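Local coordinates for protein putrescine aminotransferase (Halomonas elongata DSM 2581, PDB 6GWI) that probably transfers the amino group of putrescine and related amines to a keto acceptor, using pyridoxal-5'-phosphate as cofactor, at residues 199-210 / 238-249. Sequence-based numbering, arbitrary orientation.
Sequences QTCAEALEEKIL and YWPAVKKVLAKY
The ring of Y249, just past the end of helix 238-248, packs against helix 194-212 through I209. CG2 of I209 lies over the centre of one face, 4.0 Å from the ring centroid, a CH-pi contact. CB of K248 covers the opposite face, offset toward the rim. At the edge, in the ring plane, sits OE2 of E206, and the carboxylate plane is turned 83° from the ring.

Segments 199-210 and 238-248 run side by side in the same general direction, their axes crossing at -24°. They belong to the alpha/beta PLP-binding domain of the class-III aminotransferase fold (fold type I). Both lie against its parallel sheet, where L205 and V242 touch F220 of strand 217-222.

The ring of Y238, at the other end of the contact, has CG2 of V242 on one face. Its CE1 meets CB of C201 at 3.7 Å, and C of C201 lies at its edge. A water bridges O of C201 and OH of Y238. That hydroxyl also bonds R146.

V245 is a knob in a hole formed by A202, L205, E206 and I209. The helices come close at A202 and A241, whose CB atoms are a tight 3.4 Å apart. CD2 of L205 meets CD2 of L246 at 3.7 Å.

CG of E206 is anti to the backbone N (chi1 175°), and the extended chain reaches K248 and Y249. NZ of K248 donates to OE2 of E206 at 2.7 Å, on its syn lone pair, as part of a salt bridge. OH of Y249 donates to OE2 of E206 in a very short bond of 2.5 Å.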
loop_
_atom_site.group_PDB
_atom_site.type_symbol
_atom_site.label_atom_id
_atom_site.label_comp_id
_atom_site.label_asym_id
_atom_site.label_seq_id
_atom_site.Cartn_x
_atom_site.Cartn_y
_atom_site.Cartn_z
ATOM N N GLN B 199 34.569 -0.270 8.170
ATOM C CA GLN B 199 34.588 -0.888 9.491
ATOM C C GLN B 199 34.061 0.067 10.554
ATOM O O GLN B 199 33.363 -0.359 11.483
ATOM C CB GLN B 199 36.007 -1.354 9.811
ATOM C CG GLN B 199 36.498 -2.429 8.850
ATOM C CD GLN B 199 37.973 -2.732 8.989
ATOM O OE1 GLN B 199 38.750 -1.897 9.452
ATOM N NE2 GLN B 199 38.369 -3.934 8.588
ATOM N N THR B 200 34.364 1.359 10.430
ATOM C CA THR B 200 33.806 2.342 11.351
ATOM C C THR B 200 32.282 2.346 11.292
ATOM O O THR B 200 31.604 2.351 12.324
ATOM C CB THR B 200 34.352 3.732 11.021
ATOM O OG1 THR B 200 35.774 3.740 11.193
ATOM C CG2 THR B 200 33.728 4.794 11.914
ATOM N N CYS B 201 31.722 2.327 10.080
ATOM C CA CYS B 201 30.269 2.369 9.943
ATOM C C CYS B 201 29.617 1.086 10.443
ATOM O O CYS B 201 28.487 1.128 10.944
ATOM C CB CYS B 201 29.909 2.658 8.489
ATOM S SG CYS B 201 30.426 4.317 7.989
ATOM N N ALA B 202 30.298 -0.055 10.313
ATOM C CA ALA B 202 29.811 -1.284 10.933
ATOM C C ALA B 202 29.894 -1.203 12.454
ATOM O O ALA B 202 28.995 -1.678 13.157
ATOM C CB ALA B 202 30.602 -2.487 10.420
ATOM N N GLU B 203 30.981 -0.631 12.984
ATOM C CA GLU B 203 31.106 -0.493 14.432
ATOM C C GLU B 203 30.033 0.427 14.999
ATOM O O GLU B 203 29.658 0.293 16.169
ATOM C CB GLU B 203 32.499 0.023 14.797
ATOM C CG GLU B 203 32.731 0.209 16.297
ATOM C CD GLU B 203 32.361 -1.016 17.122
ATOM O OE1 GLU B 203 32.434 -2.145 16.593
ATOM O OE2 GLU B 203 31.999 -0.848 18.306
ATOM N N ALA B 204 29.529 1.364 14.189
ATOM C CA ALA B 204 28.441 2.224 14.640
ATOM C C ALA B 204 27.214 1.411 15.026
ATOM O O ALA B 204 26.482 1.794 15.946
ATOM C CB ALA B 204 28.080 3.236 13.551
ATOM N N LEU B 205 26.966 0.296 14.334
ATOM C CA LEU B 205 25.858 -0.576 14.708
ATOM C C LEU B 205 26.059 -1.146 16.107
ATOM O O LEU B 205 25.154 -1.096 16.948
ATOM C CB LEU B 205 25.709 -1.706 13.689
ATOM C CG LEU B 205 24.646 -2.747 14.042
ATOM C CD1 LEU B 205 23.265 -2.089 14.139
ATOM C CD2 LEU B 205 24.633 -3.885 13.034
ATOM N N GLU B 206 27.244 -1.701 16.373
ATOM C CA GLU B 206 27.522 -2.221 17.707
ATOM C C GLU B 206 27.353 -1.131 18.758
ATOM O O GLU B 206 26.781 -1.369 19.828
ATOM C CB GLU B 206 28.934 -2.802 17.769
ATOM C CG GLU B 206 29.340 -3.246 19.167
ATOM C CD GLU B 206 30.397 -4.333 19.159
ATOM O OE1 GLU B 206 31.373 -4.213 18.390
ATOM O OE2 GLU B 206 30.245 -5.317 19.916
ATOM N N GLU B 207 27.852 0.076 18.470
ATOM C CA GLU B 207 27.716 1.174 19.417
ATOM C C GLU B 207 26.250 1.447 19.723
ATOM O O GLU B 207 25.868 1.613 20.887
ATOM C CB GLU B 207 28.384 2.433 18.860
ATOM C CG GLU B 207 29.885 2.311 18.645
ATOM C CD GLU B 207 30.456 3.457 17.828
ATOM O OE1 GLU B 207 29.896 4.572 17.890
ATOM O OE2 GLU B 207 31.467 3.243 17.125
ATOM N N LYS B 208 25.405 1.472 18.691
ATOM C CA LYS B 208 23.995 1.758 18.917
ATOM C C LYS B 208 23.353 0.654 19.751
ATOM O O LYS B 208 22.567 0.930 20.665
ATOM C CB LYS B 208 23.265 1.896 17.586
ATOM C CG LYS B 208 21.922 2.590 17.702
ATOM C CD LYS B 208 22.176 4.070 17.956
ATOM C CE LYS B 208 21.229 4.713 18.929
ATOM N NZ LYS B 208 21.513 6.179 18.941
ATOM N N ILE B 209 23.683 -0.605 19.443
ATOM C CA ILE B 209 23.172 -1.740 20.208
ATOM C C ILE B 209 23.522 -1.588 21.683
ATOM O O ILE B 209 22.664 -1.728 22.563
ATOM C CB ILE B 209 23.725 -3.057 19.626
ATOM C CG1 ILE B 209 23.117 -3.315 18.243
ATOM C CG2 ILE B 209 23.467 -4.231 20.561
ATOM C CD1 ILE B 209 23.846 -4.371 17.434
ATOM N N LEU B 210 24.793 -1.309 21.975
ATOM C CA LEU B 210 25.222 -1.146 23.359
ATOM C C LEU B 210 24.628 0.105 23.998
ATOM O O LEU B 210 24.440 0.140 25.219
ATOM C CB LEU B 210 26.748 -1.122 23.426
ATOM C CG LEU B 210 27.409 -2.417 22.944
ATOM C CD1 LEU B 210 28.923 -2.277 22.874
ATOM C CD2 LEU B 210 27.023 -3.577 23.851
ATOM N N TYR B 238 32.404 -3.217 4.553
ATOM C CA TYR B 238 31.275 -2.866 5.407
ATOM C C TYR B 238 30.463 -4.095 5.795
ATOM O O TYR B 238 30.295 -4.393 6.984
ATOM C CB TYR B 238 30.395 -1.829 4.705
ATOM C CG TYR B 238 29.153 -1.457 5.486
ATOM C CD1 TYR B 238 29.236 -0.679 6.633
ATOM C CD2 TYR B 238 27.896 -1.878 5.066
ATOM C CE1 TYR B 238 28.100 -0.335 7.347
ATOM C CE2 TYR B 238 26.753 -1.537 5.771
ATOM C CZ TYR B 238 26.860 -0.768 6.910
ATOM O OH TYR B 238 25.723 -0.431 7.607
ATOM N N TRP B 239 29.939 -4.817 4.813
ATOM C CA TRP B 239 28.995 -5.882 5.127
ATOM C C TRP B 239 29.662 -7.057 5.835
ATOM O O TRP B 239 29.040 -7.660 6.720
ATOM C CB TRP B 239 28.271 -6.346 3.861
ATOM C CG TRP B 239 27.087 -5.471 3.535
ATOM C CD1 TRP B 239 26.919 -4.687 2.429
ATOM C CD2 TRP B 239 25.922 -5.272 4.348
ATOM N NE1 TRP B 239 25.716 -4.025 2.497
ATOM C CE2 TRP B 239 25.086 -4.366 3.665
ATOM C CE3 TRP B 239 25.503 -5.776 5.583
ATOM C CZ2 TRP B 239 23.855 -3.955 4.175
ATOM C CZ3 TRP B 239 24.281 -5.369 6.087
ATOM C CH2 TRP B 239 23.472 -4.465 5.385
ATOM N N PRO B 240 30.904 -7.426 5.491
ATOM C CA PRO B 240 31.585 -8.453 6.298
ATOM C C PRO B 240 31.720 -8.054 7.754
ATOM O O PRO B 240 31.556 -8.893 8.648
ATOM C CB PRO B 240 32.956 -8.584 5.618
ATOM C CG PRO B 240 32.717 -8.162 4.213
ATOM C CD PRO B 240 31.710 -7.039 4.318
ATOM N N ALA B 241 32.024 -6.781 8.016
ATOM C CA ALA B 241 32.111 -6.309 9.392
ATOM C C ALA B 241 30.734 -6.263 10.050
ATOM O O ALA B 241 30.608 -6.552 11.246
ATOM C CB ALA B 241 32.786 -4.937 9.430
ATOM N N VAL B 242 29.686 -5.910 9.296
ATOM C CA VAL B 242 28.340 -5.937 9.865
ATOM C C VAL B 242 27.977 -7.356 10.290
ATOM O O VAL B 242 27.396 -7.573 11.361
ATOM C CB VAL B 242 27.307 -5.375 8.869
ATOM C CG1 VAL B 242 25.888 -5.624 9.379
ATOM C CG2 VAL B 242 27.533 -3.883 8.630
ATOM N N LYS B 243 28.301 -8.345 9.451
ATOM C CA LYS B 243 28.023 -9.730 9.809
ATOM C C LYS B 243 28.729 -10.106 11.103
ATOM O O LYS B 243 28.202 -10.888 11.902
ATOM C CB LYS B 243 28.458 -10.663 8.677
ATOM C CG LYS B 243 27.650 -10.516 7.397
ATOM C CD LYS B 243 27.763 -11.751 6.512
ATOM C CE LYS B 243 29.146 -11.886 5.897
ATOM N NZ LYS B 243 29.181 -12.948 4.849
ATOM N N LYS B 244 29.921 -9.555 11.322
ATOM C CA LYS B 244 30.651 -9.818 12.554
ATOM C C LYS B 244 29.886 -9.296 13.763
ATOM O O LYS B 244 29.784 -9.984 14.787
ATOM C CB LYS B 244 32.037 -9.174 12.455
ATOM C CG LYS B 244 33.092 -9.739 13.393
ATOM C CD LYS B 244 34.508 -9.478 12.868
ATOM C CE LYS B 244 34.883 -8.000 12.893
ATOM N NZ LYS B 244 35.007 -7.470 14.280
ATOM N N VAL B 245 29.308 -8.098 13.646
ATOM C CA VAL B 245 28.560 -7.498 14.749
ATOM C C VAL B 245 27.287 -8.287 15.036
ATOM O O VAL B 245 26.967 -8.580 16.193
ATOM C CB VAL B 245 28.246 -6.024 14.425
ATOM C CG1 VAL B 245 27.264 -5.423 15.436
ATOM C CG2 VAL B 245 29.531 -5.211 14.375
ATOM N N LEU B 246 26.533 -8.627 13.987
ATOM C CA LEU B 246 25.262 -9.317 14.172
ATOM C C LEU B 246 25.440 -10.695 14.796
ATOM O O LEU B 246 24.538 -11.184 15.486
ATOM C CB LEU B 246 24.545 -9.448 12.832
ATOM C CG LEU B 246 24.181 -8.132 12.149
ATOM C CD1 LEU B 246 23.616 -8.409 10.767
ATOM C CD2 LEU B 246 23.202 -7.325 12.987
ATOM N N ALA B 247 26.577 -11.347 14.541
ATOM C CA ALA B 247 26.849 -12.654 15.125
ATOM C C ALA B 247 27.010 -12.585 16.636
ATOM O O ALA B 247 26.832 -13.603 17.315
ATOM C CB ALA B 247 28.111 -13.259 14.505
ATOM N N LYS B 248 27.373 -11.421 17.172
ATOM C CA LYS B 248 27.587 -11.272 18.604
ATOM C C LYS B 248 26.293 -11.036 19.370
ATOM O O LYS B 248 26.268 -11.244 20.588
ATOM C CB LYS B 248 28.559 -10.115 18.856
ATOM C CG LYS B 248 29.988 -10.419 18.435
ATOM C CD LYS B 248 30.862 -9.171 18.378
ATOM C CE LYS B 248 30.853 -8.390 19.681
ATOM N NZ LYS B 248 31.947 -7.374 19.711
ATOM N N TYR B 249 25.229 -10.606 18.690
ATOM C CA TYR B 249 23.989 -10.197 19.336
ATOM C C TYR B 249 22.805 -10.925 18.716
ATOM O O TYR B 249 22.817 -11.266 17.531
ATOM C CB TYR B 249 23.803 -8.677 19.218
ATOM C CG TYR B 249 24.983 -7.915 19.776
ATOM C CD1 TYR B 249 25.142 -7.749 21.143
ATOM C CD2 TYR B 249 25.952 -7.385 18.935
ATOM C CE1 TYR B 249 26.228 -7.068 21.659
ATOM C CE2 TYR B 249 27.040 -6.701 19.439
ATOM C CZ TYR B 249 27.175 -6.549 20.803
ATOM O OH TYR B 249 28.256 -5.868 21.306
HETATM O O HOH W 1 26.289 1.637 9.238
#